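PDB 3CYJ: mandelate racemase/muconate lactonizing enzyme-like protein, which belongs to the enolase superfamily, pairing an N-terminal capping domain with a C-terminal barrel-like domain, and binds a sodium ion in this model. Local coordinates for residues E222-E227 with R233-R238; S64-V69 with A99-A104; Y16-D21 with E326-D331; P161-K166 with E183-S188. All coordinates share one frame; numbering follows the deposited sequence.

Contacts 1 and 4 lie in the barrel domain, contact 2 lies in the N-terminal domain, and contact 3 joins the two, closing a chain loop that holds the others. Contacts 1, 2 and 3 are buried, whereas contact 4 is only partly so and runs out to exposed S188. All four are mainly apolar: helix on loop in contact 1, helix on helix in contact 2, helix end on strand in contacts 3 and 4. Polar work is done beside these patches. E222 of contact 1 binds sodium, and K164 and K166 of contact 4 pair with two further ligands of the ion, E221 and D194. The nearest atoms of contacts 1 and 4 are about 7 Å apart.

Contact 1: residues E222-E227 with R233-R238; sequences EPVSSE and RLLRDR. With NA (sodium ion), chain E.
L235 packs against P223 and V224 in a strand-loop-helix unit of the barrel domain, where the loop after strand 219-221 folds back on helix 229-238. From CB, which points at the loop, the L235 chain turns to CG beside its own backbone N (chi1 -83°) and then forks. The touching is done by CD1, which lies 3.7 Å from CG of P223 and somewhat farther from the proline CB. The same methyl is 4.3 Å from CG1 of V224, so one branch serves both loop residues. P223 and L235 run antiparallel alongside one another. A204 of helix 201-215 touches both of these residues, and L232 of the same helix as L235 adds to the apolar patch around P223 and V224. The loop itself is shaped by an ST turn, in which OG of S225 accepts from N of E227 at 3.0 Å. Just ahead of the proline, E222 stretches the other way, extended beyond CG, and its OE1 binds the sodium ion at 2.7 Å, a site completed by D194 and E221. On the helix, R236 forms a side-on salt bridge to D237, NE and NH2 both donating to the single oxygen OD1, with NE at 2.8 Å from it.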
loop_
_atom_site.group_PDB
_atom_site.type_symbol
_atom_site.label_atom_id
_atom_site.label_comp_id
_atom_site.label_asym_id
_atom_site.label_seq_id
_atom_site.Cartn_x
_atom_site.Cartn_y
_atom_site.Cartn_z
ATOM N N GLU A 222 18.262 -3.158 -18.544
ATOM C CA GLU A 222 18.125 -1.706 -18.585
ATOM C C GLU A 222 17.176 -1.203 -19.665
ATOM O O GLU A 222 17.522 -0.296 -20.437
ATOM C CB GLU A 222 19.492 -1.053 -18.741
ATOM C CG GLU A 222 20.288 -1.099 -17.416
ATOM C CD GLU A 222 21.750 -0.585 -17.531
ATOM O OE1 GLU A 222 22.224 -0.292 -18.655
ATOM O OE2 GLU A 222 22.440 -0.496 -16.482
ATOM N N PRO A 223 15.942 -1.748 -19.674
ATOM C CA PRO A 223 15.042 -1.320 -20.737
ATOM C C PRO A 223 14.730 0.186 -20.579
ATOM O O PRO A 223 14.579 0.887 -21.584
ATOM C CB PRO A 223 13.794 -2.155 -20.502
ATOM C CG PRO A 223 13.822 -2.504 -18.976
ATOM C CD PRO A 223 15.288 -2.616 -18.642
ATOM N N VAL A 224 14.584 0.647 -19.332
ATOM C CA VAL A 224 14.356 2.061 -19.064
ATOM C C VAL A 224 15.497 2.564 -18.200
ATOM O O VAL A 224 16.302 1.750 -17.715
ATOM C CB VAL A 224 12.983 2.343 -18.365
ATOM C CG1 VAL A 224 11.841 1.998 -19.290
ATOM C CG2 VAL A 224 12.881 1.634 -16.993
ATOM N N SER A 225 15.572 3.877 -17.975
ATOM C CA SER A 225 16.557 4.364 -16.984
ATOM C C SER A 225 16.476 3.590 -15.690
ATOM O O SER A 225 15.383 3.408 -15.158
ATOM C CB SER A 225 16.325 5.798 -16.627
ATOM O OG SER A 225 17.097 6.107 -15.452
ATOM N N SER A 226 17.623 3.149 -15.156
ATOM C CA SER A 226 17.606 2.344 -13.926
ATOM C C SER A 226 17.276 3.197 -12.701
ATOM O O SER A 226 17.035 2.644 -11.613
ATOM C CB SER A 226 18.940 1.615 -13.697
ATOM N N GLU A 227 17.281 4.527 -12.869
ATOM C CA GLU A 227 16.662 5.411 -11.869
ATOM C C GLU A 227 15.148 5.293 -11.919
ATOM O O GLU A 227 14.479 5.676 -10.972
ATOM C CB GLU A 227 17.061 6.873 -12.102
ATOM C CG GLU A 227 18.258 7.338 -11.243
ATOM C CD GLU A 227 17.853 8.150 -9.996
ATOM O OE1 GLU A 227 17.226 7.569 -9.071
ATOM O OE2 GLU A 227 18.168 9.367 -9.940
ATOM N N ARG A 233 9.539 -1.940 -12.611
ATOM C CA ARG A 233 8.561 -2.747 -11.878
ATOM C C ARG A 233 7.442 -3.078 -12.828
ATOM O O ARG A 233 6.955 -4.205 -12.829
ATOM C CB ARG A 233 8.050 -1.957 -10.652
ATOM C CG ARG A 233 7.425 -2.773 -9.515
ATOM C CD ARG A 233 7.520 -2.017 -8.143
ATOM N NE ARG A 233 6.831 -0.716 -8.175
ATOM C CZ ARG A 233 7.385 0.464 -7.849
ATOM N NH1 ARG A 233 8.660 0.528 -7.447
ATOM N NH2 ARG A 233 6.656 1.591 -7.925
ATOM N N LEU A 234 7.051 -2.096 -13.653
ATOM C CA LEU A 234 6.037 -2.314 -14.675
ATOM C C LEU A 234 6.467 -3.423 -15.640
ATOM O O LEU A 234 5.655 -4.329 -15.976
ATOM C CB LEU A 234 5.734 -1.026 -15.470
ATOM C CG LEU A 234 4.969 -1.274 -16.798
ATOM C CD1 LEU A 234 3.464 -1.307 -16.529
ATOM C CD2 LEU A 234 5.273 -0.292 -17.993
ATOM N N LEU A 235 7.721 -3.355 -16.100
ATOM C CA LEU A 235 8.199 -4.357 -17.032
ATOM C C LEU A 235 8.407 -5.732 -16.390
ATOM O O LEU A 235 8.251 -6.767 -17.039
ATOM C CB LEU A 235 9.493 -3.914 -17.714
ATOM C CG LEU A 235 9.152 -3.010 -18.882
ATOM C CD1 LEU A 235 10.131 -1.921 -18.752
ATOM C CD2 LEU A 235 9.322 -3.767 -20.199
ATOM N N ARG A 236 8.794 -5.724 -15.118
ATOM C CA ARG A 236 8.859 -6.973 -14.330
ATOM C C ARG A 236 7.473 -7.643 -14.326
ATOM O O ARG A 236 7.346 -8.791 -14.692
ATOM C CB ARG A 236 9.340 -6.675 -12.915
ATOM C CG ARG A 236 9.902 -7.871 -12.185
ATOM C CD ARG A 236 8.848 -8.612 -11.468
ATOM N NE ARG A 236 7.922 -7.756 -10.705
ATOM C CZ ARG A 236 8.142 -7.235 -9.495
ATOM N NH1 ARG A 236 9.285 -7.416 -8.841
ATOM N NH2 ARG A 236 7.193 -6.517 -8.944
ATOM N N ASP A 237 6.438 -6.875 -13.988
ATOM C CA ASP A 237 5.096 -7.401 -13.885
ATOM C C ASP A 237 4.472 -7.761 -15.209
ATOM O O ASP A 237 3.705 -8.694 -15.247
ATOM C CB ASP A 237 4.181 -6.393 -13.214
ATOM C CG ASP A 237 4.612 -6.047 -11.796
ATOM O OD1 ASP A 237 5.305 -6.854 -11.157
ATOM O OD2 ASP A 237 4.265 -4.941 -11.324
ATOM N N ARG A 238 4.774 -7.058 -16.301
ATOM C CA ARG A 238 3.973 -7.204 -17.508
ATOM C C ARG A 238 4.728 -7.904 -18.643
ATOM O O ARG A 238 4.099 -8.385 -19.604
ATOM C CB ARG A 238 3.524 -5.805 -18.004
ATOM C CG ARG A 238 2.366 -5.139 -17.265
ATOM C CD ARG A 238 0.967 -5.731 -17.653
ATOM N NE ARG A 238 0.764 -5.988 -19.091
ATOM C CZ ARG A 238 0.450 -5.045 -20.002
ATOM N NH1 ARG A 238 0.292 -3.745 -19.648
ATOM N NH2 ARG A 238 0.301 -5.405 -21.286
HETATM NA NA NA E . 24.007 -2.226 -19.328
#

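Contact 2: residues S64-V69 with A99-A104; sequences SKLAGV and AMAVSA
L66 is carried toward A101 and V102 by two torsions: chi1 of -57° sets its CG beside the backbone N, and chi2 of -172° runs CD1 straight out, anti to CA. That one methyl makes the whole contact. It comes to rest over the peptide link between A101 and V102, 3.5 Å from C of A101 and equally far from N of V102. On one flank, CB of A101 is 3.6 Å from CD1 of L66. On the other, the V102 branch that lies beside its own backbone N, CG2, is 4.0 Å from the same methyl. The leucine tip thus sits against backbone as well as side chains, which the small A101 permits, and the CA atoms of L66 and V102 are 7.3 Å apart. Helix 57-70 is irregular here, with a wider pi-type turn at 64-66, and is kinked where N of G68 and N of V69 do not bond to the preceding turn; N of V69 bonds to O of L66, three residues back. The partner helix is regular and carries an additional bond on its far flank: OG of S103 donates to O of A99 at 2.7 Å, reaching the carbonyl from the face opposite that used by N of S103. Around this buried spot, M85 of helix 78-88 and I89 just beyond it touch L66, while W82 and Q86 of the same helix touch V102. V58, F61 and V62 of helix 57-70 pack on A101, and T52 of strand 46-53 touches M100 and A104.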
loop_
_atom_site.group_PDB
_atom_site.type_symbol
_atom_site.label_atom_id
_atom_site.label_comp_id
_atom_site.label_asym_id
_atom_site.label_seq_id
_atom_site.Cartn_x
_atom_site.Cartn_y
_atom_site.Cartn_z
ATOM N N SER A 64 44.115 11.873 -3.460
ATOM C CA SER A 64 43.734 12.979 -2.615
ATOM C C SER A 64 43.042 12.500 -1.360
ATOM O O SER A 64 43.287 13.030 -0.268
ATOM C CB SER A 64 42.850 13.924 -3.410
ATOM O OG SER A 64 42.164 14.803 -2.535
ATOM N N LYS A 65 42.158 11.510 -1.497
ATOM C CA LYS A 65 41.305 11.154 -0.369
ATOM C C LYS A 65 41.613 9.758 0.216
ATOM O O LYS A 65 41.386 9.535 1.379
ATOM C CB LYS A 65 39.806 11.201 -0.759
ATOM C CG LYS A 65 39.248 12.572 -1.090
ATOM C CD LYS A 65 39.541 13.598 0.038
ATOM C CE LYS A 65 38.764 13.334 1.260
ATOM N NZ LYS A 65 39.222 14.193 2.428
ATOM N N LEU A 66 42.088 8.816 -0.593
ATOM C CA LEU A 66 42.111 7.443 -0.133
ATOM C C LEU A 66 43.481 6.942 0.362
ATOM O O LEU A 66 43.555 6.232 1.358
ATOM C CB LEU A 66 41.533 6.539 -1.247
ATOM C CG LEU A 66 40.094 6.937 -1.696
ATOM C CD1 LEU A 66 39.522 5.925 -2.636
ATOM C CD2 LEU A 66 39.122 7.152 -0.447
ATOM N N ALA A 67 44.559 7.333 -0.321
ATOM C CA ALA A 67 45.906 6.824 -0.005
ATOM C C ALA A 67 46.210 7.076 1.460
ATOM O O ALA A 67 46.650 6.177 2.187
ATOM C CB ALA A 67 47.002 7.467 -0.982
ATOM N N GLY A 68 45.877 8.275 1.926
ATOM C CA GLY A 68 46.108 8.630 3.290
ATOM C C GLY A 68 45.337 7.788 4.286
ATOM O O GLY A 68 45.752 7.661 5.432
ATOM N N VAL A 69 44.189 7.237 3.892
ATOM C CA VAL A 69 43.399 6.398 4.833
ATOM C C VAL A 69 43.998 4.990 4.867
ATOM O O VAL A 69 44.062 4.364 5.921
ATOM C CB VAL A 69 41.895 6.331 4.399
ATOM C CG1 VAL A 69 41.111 5.296 5.206
ATOM C CG2 VAL A 69 41.248 7.727 4.502
ATOM N N ALA A 99 33.148 6.249 -5.655
ATOM C CA ALA A 99 32.849 4.846 -5.396
ATOM C C ALA A 99 33.768 3.977 -6.225
ATOM O O ALA A 99 34.199 2.896 -5.798
ATOM C CB ALA A 99 31.368 4.529 -5.751
ATOM N N MET A 100 34.014 4.428 -7.451
ATOM C CA MET A 100 34.933 3.755 -8.363
ATOM C C MET A 100 36.349 3.709 -7.729
ATOM O O MET A 100 37.042 2.679 -7.800
ATOM C CB MET A 100 34.955 4.485 -9.703
ATOM C CG MET A 100 33.755 4.150 -10.522
ATOM S SD MET A 100 33.648 4.783 -12.193
ATOM C CE MET A 100 32.560 6.066 -11.794
ATOM N N ALA A 101 36.736 4.813 -7.075
ATOM C CA ALA A 101 38.037 4.905 -6.420
ATOM C C ALA A 101 38.111 3.971 -5.215
ATOM O O ALA A 101 39.087 3.189 -5.079
ATOM C CB ALA A 101 38.353 6.354 -6.008
ATOM N N VAL A 102 37.126 4.077 -4.309
ATOM C CA VAL A 102 37.063 3.123 -3.182
ATOM C C VAL A 102 37.154 1.655 -3.669
ATOM O O VAL A 102 37.861 0.833 -3.096
ATOM C CB VAL A 102 35.789 3.316 -2.316
ATOM C CG1 VAL A 102 35.640 2.157 -1.366
ATOM C CG2 VAL A 102 35.865 4.627 -1.482
ATOM N N SER A 103 36.459 1.332 -4.745
ATOM C CA SER A 103 36.424 -0.033 -5.266
ATOM C C SER A 103 37.812 -0.525 -5.686
ATOM O O SER A 103 38.240 -1.624 -5.315
ATOM C CB SER A 103 35.487 -0.081 -6.485
ATOM O OG SER A 103 34.158 0.185 -6.069
ATOM N N ALA A 104 38.497 0.286 -6.488
ATOM C CA ALA A 104 39.840 -0.032 -6.965
ATOM C C ALA A 104 40.761 -0.256 -5.781
ATOM O O ALA A 104 41.505 -1.219 -5.763
ATOM C CB ALA A 104 40.385 1.131 -7.834
#

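Contact 3: residues Y16-D21 with E326-D331; sequences YTVPTD and ERLLFD
L328 and L329, at the end of helix 320-329, pack on V18 and Y16 of strand 8-26 and so join the barrel domain to the N-terminal domain. In sequence order, E326 comes first: its carboxylate bonds with OH of Y53 and N of A301, and its carbonyl O accepts from N of F330 at 2.9 Å. L328 follows with CG set anti to the backbone N (chi1 -169°), a turn that sends CD2 tip to tip against CG1 of V18 at 3.6 Å. Y362 of helix 356-362 touches both of these residues. L329 turns its CG to the other side, beside the backbone N, and lays CD1 4.0 Å from CB of Y16 and slightly farther from the ring carbon CG. The leucine approaches the tyrosine at a slant, near the root of the ring, while OH of Y16 bonds far off with OG of S14. M36 of strand 33-43 lies against L329 and also F330, where the chain leaves the helix for strand 330-331. Carbon atoms carry the meeting of the two segments: methyls, the tyrosine CB and the base of its ring. This implies a join held by shape and burial of apolar surface, with polar bonds set around it.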
loop_
_atom_site.group_PDB
_atom_site.type_symbol
_atom_site.label_atom_id
_atom_site.label_comp_id
_atom_site.label_asym_id
_atom_site.label_seq_id
_atom_site.Cartn_x
_atom_site.Cartn_y
_atom_site.Cartn_z
ATOM N N TYR A 16 45.548 4.031 -17.578
ATOM C CA TYR A 16 45.874 3.634 -18.944
ATOM C C TYR A 16 44.629 3.783 -19.765
ATOM O O TYR A 16 43.509 3.438 -19.309
ATOM C CB TYR A 16 46.369 2.187 -18.978
ATOM C CG TYR A 16 47.403 1.966 -17.918
ATOM C CD1 TYR A 16 48.770 2.227 -18.166
ATOM C CD2 TYR A 16 47.021 1.581 -16.641
ATOM C CE1 TYR A 16 49.720 2.078 -17.176
ATOM C CE2 TYR A 16 47.937 1.441 -15.644
ATOM C CZ TYR A 16 49.306 1.682 -15.908
ATOM O OH TYR A 16 50.233 1.518 -14.876
ATOM N N THR A 17 44.814 4.287 -20.975
ATOM C CA THR A 17 43.737 4.450 -21.916
ATOM C C THR A 17 44.049 3.609 -23.124
ATOM O O THR A 17 45.138 3.719 -23.679
ATOM C CB THR A 17 43.590 5.948 -22.347
ATOM O OG1 THR A 17 43.352 6.751 -21.188
ATOM C CG2 THR A 17 42.457 6.151 -23.369
ATOM N N VAL A 18 43.087 2.782 -23.544
ATOM C CA VAL A 18 43.232 1.861 -24.669
ATOM C C VAL A 18 42.083 2.026 -25.691
ATOM O O VAL A 18 40.890 1.857 -25.362
ATOM C CB VAL A 18 43.216 0.392 -24.178
ATOM C CG1 VAL A 18 43.417 -0.555 -25.330
ATOM C CG2 VAL A 18 44.261 0.159 -23.058
ATOM N N PRO A 19 42.436 2.360 -26.950
ATOM C CA PRO A 19 41.419 2.383 -27.981
ATOM C C PRO A 19 40.666 1.067 -28.059
ATOM O O PRO A 19 41.245 0.023 -27.911
ATOM C CB PRO A 19 42.243 2.602 -29.279
ATOM C CG PRO A 19 43.445 3.382 -28.794
ATOM C CD PRO A 19 43.772 2.693 -27.485
ATOM N N THR A 20 39.373 1.154 -28.310
ATOM C CA THR A 20 38.554 0.007 -28.663
ATOM C C THR A 20 39.042 -0.490 -30.030
ATOM O O THR A 20 39.632 0.281 -30.801
ATOM C CB THR A 20 37.038 0.381 -28.733
ATOM O OG1 THR A 20 36.853 1.542 -29.564
ATOM C CG2 THR A 20 36.507 0.763 -27.337
ATOM N N ASP A 21 38.794 -1.761 -30.347
ATOM C CA ASP A 21 39.211 -2.291 -31.637
ATOM C C ASP A 21 38.255 -1.911 -32.799
ATOM O O ASP A 21 38.486 -2.270 -33.943
ATOM C CB ASP A 21 39.510 -3.805 -31.550
ATOM C CG ASP A 21 38.286 -4.640 -31.103
ATOM O OD1 ASP A 21 37.200 -4.069 -30.892
ATOM O OD2 ASP A 21 38.409 -5.880 -30.963
ATOM N N GLU A 326 42.182 -6.266 -20.381
ATOM C CA GLU A 326 42.822 -7.049 -19.333
ATOM C C GLU A 326 43.918 -7.994 -19.911
ATOM O O GLU A 326 44.970 -8.094 -19.323
ATOM C CB GLU A 326 41.773 -7.761 -18.452
ATOM C CG GLU A 326 41.067 -6.800 -17.481
ATOM C CD GLU A 326 39.584 -7.161 -17.127
ATOM O OE1 GLU A 326 39.160 -8.324 -17.286
ATOM O OE2 GLU A 326 38.849 -6.260 -16.653
ATOM N N ARG A 327 43.668 -8.636 -21.062
ATOM C CA ARG A 327 44.640 -9.531 -21.698
ATOM C C ARG A 327 45.830 -8.742 -22.231
ATOM O O ARG A 327 46.964 -9.229 -22.238
ATOM C CB ARG A 327 44.013 -10.350 -22.864
ATOM N N LEU A 328 45.566 -7.531 -22.704
ATOM C CA LEU A 328 46.567 -6.646 -23.225
ATOM C C LEU A 328 47.464 -6.115 -22.119
ATOM O O LEU A 328 48.665 -5.968 -22.322
ATOM C CB LEU A 328 45.842 -5.485 -23.894
ATOM C CG LEU A 328 46.550 -4.448 -24.774
ATOM C CD1 LEU A 328 47.392 -5.085 -25.913
ATOM C CD2 LEU A 328 45.508 -3.464 -25.361
ATOM N N LEU A 329 46.897 -5.839 -20.935
ATOM C CA LEU A 329 47.667 -5.200 -19.858
ATOM C C LEU A 329 48.210 -6.123 -18.767
ATOM O O LEU A 329 49.153 -5.751 -18.058
ATOM C CB LEU A 329 46.876 -4.063 -19.201
ATOM C CG LEU A 329 46.463 -2.818 -19.960
ATOM C CD1 LEU A 329 46.044 -1.844 -18.925
ATOM C CD2 LEU A 329 47.599 -2.238 -20.775
ATOM N N PHE A 330 47.610 -7.294 -18.602
ATOM C CA PHE A 330 48.030 -8.194 -17.550
ATOM C C PHE A 330 48.449 -9.539 -18.102
ATOM O O PHE A 330 47.897 -9.999 -19.104
ATOM C CB PHE A 330 46.881 -8.476 -16.584
ATOM C CG PHE A 330 46.375 -7.284 -15.845
ATOM C CD1 PHE A 330 45.032 -6.902 -15.981
ATOM C CD2 PHE A 330 47.207 -6.584 -14.961
ATOM C CE1 PHE A 330 44.529 -5.804 -15.299
ATOM C CE2 PHE A 330 46.730 -5.485 -14.264
ATOM C CZ PHE A 330 45.390 -5.081 -14.432
ATOM N N ASP A 331 49.407 -10.178 -17.426
ATOM C CA ASP A 331 49.586 -11.618 -17.550
ATOM C C ASP A 331 48.688 -12.238 -16.520
ATOM O O ASP A 331 48.543 -11.674 -15.417
ATOM C CB ASP A 331 50.998 -12.061 -17.141
ATOM C CG ASP A 331 52.070 -11.466 -17.996
ATOM O OD1 ASP A 331 52.108 -11.820 -19.187
ATOM O OD2 ASP A 331 52.894 -10.665 -17.465
#

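Contact 4: residues P161-K166 with E183-S188; sequences PRVKMK and EAIGES
P161 precedes strand 162-166 at the outer edge of the contact, where its carbonyl O passes 4.3 Å from O of S188, a backbone approach without a bond. Its ring turns to its own neighbour: CG of P161 lies over one face of the R162 guanidinium, 3.2 Å above the plane and offset toward the rim. R162 starts off away from 183-188, and its NH2 bonds to O of V134. V163 then turns back to make the apolar touch. With chi1 -65° putting CG1 beside the backbone N, CG2 falls between the N and the carbonyl carbon, 4.1 Å from CD1 of I185 and 4.2 Å from CG2 of I185. The isoleucine holds CG1 between its N and carbonyl carbon (chi1 64°), and the two side chains pass side by side, tips in opposite senses. L152 of helix 145-157 touches both. Farther along, K164 sends NZ into salt bridges with E221 and E317, and NZ of K166 bonds with D194; E221 and D194 bind the sodium ion. Past I185 the helix ends at G186, whose positive phi turns the chain toward strand 190-194. Strand, helix and parallel strand make a beta-alpha-beta unit of the TIM-barrel-like domain, with V163 and I185 packing strand against helix.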
loop_
_atom_site.group_PDB
_atom_site.type_symbol
_atom_site.label_atom_id
_atom_site.label_comp_id
_atom_site.label_asym_id
_atom_site.label_seq_id
_atom_site.Cartn_x
_atom_site.Cartn_y
_atom_site.Cartn_z
ATOM N N PRO A 161 27.754 -20.655 -23.725
ATOM C CA PRO A 161 26.364 -20.921 -24.100
ATOM C C PRO A 161 25.376 -19.752 -23.853
ATOM O O PRO A 161 24.158 -19.956 -23.902
ATOM C CB PRO A 161 26.010 -22.138 -23.232
ATOM C CG PRO A 161 26.833 -21.943 -21.964
ATOM C CD PRO A 161 28.051 -21.122 -22.353
ATOM N N ARG A 162 25.922 -18.545 -23.648
ATOM C CA ARG A 162 25.146 -17.339 -23.370
ATOM C C ARG A 162 25.859 -16.134 -23.958
ATOM O O ARG A 162 27.043 -15.909 -23.716
ATOM C CB ARG A 162 25.000 -17.121 -21.868
ATOM C CG ARG A 162 24.196 -18.186 -21.145
ATOM C CD ARG A 162 24.537 -18.278 -19.605
ATOM N NE ARG A 162 25.980 -18.493 -19.375
ATOM C CZ ARG A 162 26.527 -19.676 -19.094
ATOM N NH1 ARG A 162 25.756 -20.756 -19.016
ATOM N NH2 ARG A 162 27.842 -19.795 -18.900
ATOM N N VAL A 163 25.132 -15.355 -24.738
ATOM C CA VAL A 163 25.702 -14.155 -25.309
ATOM C C VAL A 163 24.760 -12.965 -25.150
ATOM O O VAL A 163 23.499 -13.131 -25.260
ATOM C CB VAL A 163 26.115 -14.314 -26.816
ATOM C CG1 VAL A 163 27.257 -15.333 -26.988
ATOM C CG2 VAL A 163 24.930 -14.607 -27.698
ATOM N N LYS A 164 25.367 -11.783 -24.912
ATOM C CA LYS A 164 24.614 -10.508 -24.887
ATOM C C LYS A 164 24.994 -9.495 -25.978
ATOM O O LYS A 164 26.155 -9.318 -26.315
ATOM C CB LYS A 164 24.663 -9.852 -23.467
ATOM C CG LYS A 164 23.617 -8.734 -23.196
ATOM C CD LYS A 164 23.712 -8.202 -21.703
ATOM C CE LYS A 164 24.909 -7.235 -21.581
ATOM N NZ LYS A 164 25.209 -6.728 -20.234
ATOM N N MET A 165 23.986 -8.828 -26.522
ATOM C CA MET A 165 24.153 -7.780 -27.543
ATOM C C MET A 165 23.378 -6.470 -27.158
ATOM O O MET A 165 22.492 -6.478 -26.296
ATOM C CB MET A 165 23.712 -8.293 -28.924
ATOM C CG MET A 165 22.280 -8.830 -29.006
ATOM S SD MET A 165 21.591 -9.203 -30.684
ATOM C CE MET A 165 21.607 -7.606 -31.512
ATOM N N LYS A 166 23.736 -5.355 -27.792
ATOM C CA LYS A 166 23.030 -4.098 -27.625
ATOM C C LYS A 166 21.868 -3.915 -28.596
ATOM O O LYS A 166 21.915 -4.338 -29.753
ATOM C CB LYS A 166 24.010 -2.940 -27.782
ATOM C CG LYS A 166 25.324 -3.071 -26.995
ATOM C CD LYS A 166 25.071 -3.232 -25.521
ATOM C CE LYS A 166 26.228 -2.684 -24.723
ATOM N NZ LYS A 166 26.224 -3.290 -23.382
ATOM N N GLU A 183 20.660 -16.425 -35.909
ATOM C CA GLU A 183 21.109 -17.276 -36.992
ATOM C C GLU A 183 22.543 -17.702 -36.716
ATOM O O GLU A 183 22.893 -18.873 -36.825
ATOM C CB GLU A 183 20.974 -16.563 -38.347
ATOM C CG GLU A 183 21.340 -17.449 -39.571
ATOM C CD GLU A 183 22.855 -17.506 -39.814
ATOM O OE1 GLU A 183 23.535 -16.478 -39.555
ATOM O OE2 GLU A 183 23.369 -18.585 -40.229
ATOM N N ALA A 184 23.357 -16.729 -36.336
ATOM C CA ALA A 184 24.728 -16.987 -35.952
ATOM C C ALA A 184 24.940 -18.011 -34.789
ATOM O O ALA A 184 25.952 -18.689 -34.748
ATOM C CB ALA A 184 25.431 -15.669 -35.670
ATOM N N ILE A 185 24.042 -18.103 -33.821
ATOM C CA ILE A 185 24.375 -18.876 -32.606
ATOM C C ILE A 185 23.598 -20.195 -32.506
ATOM O O ILE A 185 24.013 -21.126 -31.804
ATOM C CB ILE A 185 24.167 -18.011 -31.285
ATOM C CG1 ILE A 185 22.673 -17.637 -31.121
ATOM C CG2 ILE A 185 25.093 -16.752 -31.301
ATOM C CD1 ILE A 185 22.313 -16.716 -29.991
ATOM N N GLY A 186 22.468 -20.268 -33.198
ATOM C CA GLY A 186 21.619 -21.453 -33.119
ATOM C C GLY A 186 20.639 -21.398 -31.967
ATOM O O GLY A 186 20.732 -20.527 -31.088
ATOM N N GLU A 187 19.714 -22.352 -31.950
ATOM C CA GLU A 187 18.641 -22.400 -30.961
ATOM C C GLU A 187 19.031 -22.847 -29.556
ATOM O O GLU A 187 18.155 -22.939 -28.658
ATOM C CB GLU A 187 17.509 -23.305 -31.458
ATOM C CG GLU A 187 16.881 -22.835 -32.791
ATOM C CD GLU A 187 16.186 -21.463 -32.695
ATOM O OE1 GLU A 187 15.783 -21.051 -31.568
ATOM O OE2 GLU A 187 16.046 -20.797 -33.758
ATOM N N SER A 188 20.306 -23.142 -29.329
ATOM C CA SER A 188 20.666 -23.647 -27.999
ATOM C C SER A 188 21.642 -22.724 -27.270
ATOM O O SER A 188 22.190 -23.063 -26.217
ATOM C CB SER A 188 21.219 -25.079 -28.097
ATOM O OG SER A 188 22.340 -25.088 -28.957
#